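Local coordinates for xyloglucan-specific endo-beta-1,4-glucanase BoGH5A (PDB 3ZMR), which cleaves the beta-1,4-glucan backbone of xyloglucan internally, with retention of anomeric configuration, releasing xyloglucan oligosaccharides, at residues Pro225-Lys230 with Glu276-Gln281. Residues are numbered along the deposited sequence; the frame is centred on the assembly and turned at random.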
loop_
_atom_site.group_PDB
_atom_site.type_symbol
_atom_site.label_atom_id
_atom_site.label_comp_id
_atom_site.label_asym_id
_atom_site.label_seq_id
_atom_site.Cartn_x
_atom_site.Cartn_y
_atom_site.Cartn_z
ATOM N N PRO A 225 4.884 -5.953 -13.173
ATOM C CA PRO A 225 3.680 -6.652 -12.688
ATOM C C PRO A 225 3.013 -7.420 -13.834
ATOM O O PRO A 225 1.951 -7.054 -14.302
ATOM C CB PRO A 225 2.799 -5.503 -12.186
ATOM C CG PRO A 225 3.156 -4.366 -13.083
ATOM C CD PRO A 225 4.635 -4.518 -13.352
ATOM N N VAL A 226 3.704 -8.461 -14.281
ATOM C CA VAL A 226 3.275 -9.301 -15.398
ATOM C C VAL A 226 3.522 -10.756 -15.019
ATOM O O VAL A 226 4.415 -11.072 -14.222
ATOM C CB VAL A 226 4.004 -8.950 -16.720
ATOM C CG1 VAL A 226 3.682 -7.519 -17.168
ATOM C CG2 VAL A 226 5.500 -9.142 -16.611
ATOM N N ASP A 227 2.712 -11.634 -15.587
ATOM C CA ASP A 227 2.786 -13.056 -15.274
ATOM C C ASP A 227 4.163 -13.651 -15.546
ATOM O O ASP A 227 4.584 -14.537 -14.825
ATOM C CB ASP A 227 1.708 -13.835 -16.026
ATOM C CG ASP A 227 0.309 -13.602 -15.468
ATOM O OD1 ASP A 227 0.099 -13.623 -14.236
ATOM O OD2 ASP A 227 -0.603 -13.423 -16.287
ATOM N N ALA A 228 4.878 -13.136 -16.556
ATOM C CA ALA A 228 6.208 -13.665 -16.897
ATOM C C ALA A 228 7.243 -13.443 -15.790
ATOM O O ALA A 228 8.218 -14.158 -15.701
ATOM C CB ALA A 228 6.693 -13.075 -18.221
ATOM N N ASN A 229 7.011 -12.442 -14.945
ATOM C CA ASN A 229 7.946 -12.135 -13.859
ATOM C C ASN A 229 7.374 -12.359 -12.471
ATOM O O ASN A 229 8.079 -12.204 -11.472
ATOM C CB ASN A 229 8.433 -10.703 -13.985
ATOM C CG ASN A 229 9.156 -10.465 -15.282
ATOM O OD1 ASN A 229 10.054 -11.228 -15.656
ATOM N ND2 ASN A 229 8.767 -9.416 -15.982
ATOM N N LYS A 230 6.104 -12.767 -12.398
ATOM C CA LYS A 230 5.409 -12.882 -11.102
ATOM C C LYS A 230 6.092 -13.859 -10.141
ATOM O O LYS A 230 6.243 -13.567 -8.940
ATOM C CB LYS A 230 3.948 -13.283 -11.308
ATOM C CG LYS A 230 3.188 -13.638 -10.046
ATOM C CD LYS A 230 1.703 -13.887 -10.331
ATOM C CE LYS A 230 0.996 -14.632 -9.207
ATOM N NZ LYS A 230 1.114 -13.952 -7.881
ATOM N N GLU A 276 -4.023 -7.742 -16.218
ATOM C CA GLU A 276 -2.866 -8.522 -15.779
ATOM C C GLU A 276 -2.023 -7.718 -14.761
ATOM O O GLU A 276 -1.648 -8.239 -13.705
ATOM C CB GLU A 276 -1.998 -8.939 -16.973
ATOM C CG GLU A 276 -0.670 -9.550 -16.601
ATOM C CD GLU A 276 0.216 -9.875 -17.788
ATOM O OE1 GLU A 276 0.045 -9.259 -18.853
ATOM O OE2 GLU A 276 1.120 -10.721 -17.649
ATOM N N ASN A 277 -1.727 -6.463 -15.094
ATOM C CA ASN A 277 -0.939 -5.632 -14.203
ATOM C C ASN A 277 -1.595 -5.466 -12.814
ATOM O O ASN A 277 -0.919 -5.585 -11.766
ATOM C CB ASN A 277 -0.698 -4.245 -14.763
ATOM C CG ASN A 277 0.056 -4.218 -16.091
ATOM O OD1 ASN A 277 -0.215 -3.311 -16.883
ATOM N ND2 ASN A 277 1.026 -5.122 -16.324
ATOM N N TYR A 278 -2.902 -5.191 -12.787
ATOM C CA TYR A 278 -3.610 -5.076 -11.493
ATOM C C TYR A 278 -3.642 -6.388 -10.717
ATOM O O TYR A 278 -3.484 -6.404 -9.495
ATOM C CB TYR A 278 -5.000 -4.488 -11.662
ATOM C CG TYR A 278 -5.016 -3.087 -12.211
ATOM C CD1 TYR A 278 -4.416 -2.032 -11.545
ATOM C CD2 TYR A 278 -5.633 -2.821 -13.431
ATOM C CE1 TYR A 278 -4.431 -0.754 -12.065
ATOM C CE2 TYR A 278 -5.672 -1.538 -13.958
ATOM C CZ TYR A 278 -5.039 -0.508 -13.275
ATOM O OH TYR A 278 -5.065 0.793 -13.748
ATOM N N ARG A 279 -3.846 -7.495 -11.418
ATOM C CA ARG A 279 -3.854 -8.800 -10.776
ATOM C C ARG A 279 -2.519 -9.119 -10.112
ATOM O O ARG A 279 -2.470 -9.560 -8.945
ATOM C CB ARG A 279 -4.265 -9.896 -11.783
ATOM C CG ARG A 279 -4.215 -11.302 -11.190
ATOM C CD ARG A 279 -4.903 -12.344 -12.074
ATOM N NE ARG A 279 -4.474 -12.221 -13.468
ATOM C CZ ARG A 279 -3.285 -12.563 -13.948
ATOM N NH1 ARG A 279 -2.358 -13.110 -13.160
ATOM N NH2 ARG A 279 -3.023 -12.381 -15.250
ATOM N N VAL A 280 -1.438 -8.875 -10.832
ATOM C CA VAL A 280 -0.132 -9.228 -10.341
ATOM C C VAL A 280 0.279 -8.257 -9.210
ATOM O O VAL A 280 0.828 -8.664 -8.193
ATOM C CB VAL A 280 0.917 -9.268 -11.470
ATOM C CG1 VAL A 280 2.295 -9.487 -10.879
ATOM C CG2 VAL A 280 0.572 -10.366 -12.474
ATOM N N GLN A 281 -0.037 -6.974 -9.367
ATOM C CA GLN A 281 0.313 -5.989 -8.330
ATOM C C GLN A 281 -0.514 -6.193 -7.052
ATOM O O GLN A 281 0.037 -6.171 -5.944
ATOM C CB GLN A 281 0.194 -4.570 -8.866
ATOM C CG GLN A 281 0.520 -3.493 -7.850
ATOM C CD GLN A 281 -0.699 -2.980 -7.126
ATOM O OE1 GLN A 281 -1.801 -2.908 -7.676
ATOM N NE2 GLN A 281 -0.481 -2.568 -5.896
HETATM O O HOH W 1 3.459 -11.880 -18.773
HETATM O O HOH W 2 1.783 -11.312 -7.564
HETATM O O HOH W 3 -1.440 -12.368 -8.647
#
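The chain leading into helix 227-248 passes against helix 275-293, P225 and N277 coming within 5.0 Å of each other at their CA atoms, so that two neighbouring outer helices of the (beta/alpha)8 barrel of this family 5 glycosidase meet. The example illustrates how backbone N-H groups near one end of a helix, here those of D227 and A228, can be met by a carboxylate of the next helix, one directly and one through water. E276, extended beyond CG, brings OE2 to the backbone N of D227 (2.8 Å); OE2 is met on its anti side, 21° out of the carboxylate plane, and a water bridges it to the N of A228. With an alanine here, the D227 amide would probably lose its carboxylate partner and the bridging water one of its holds. Alongside the polar contacts, V280 CG1 packs on P225 CA at 3.6 Å, while N277 ND2 donates to P225 O from well above the carbonyl plane. K230 NZ, salt-bridged to D234, reaches the carbonyls of R279 and V280 through two waters. R279 forms a bidentate, end-on salt bridge with D227, guanidinium and carboxylate planes only 15° apart. NH1 meets OD1, and NH2 meets OD2 at 2.8 Å, each on a syn lone pair.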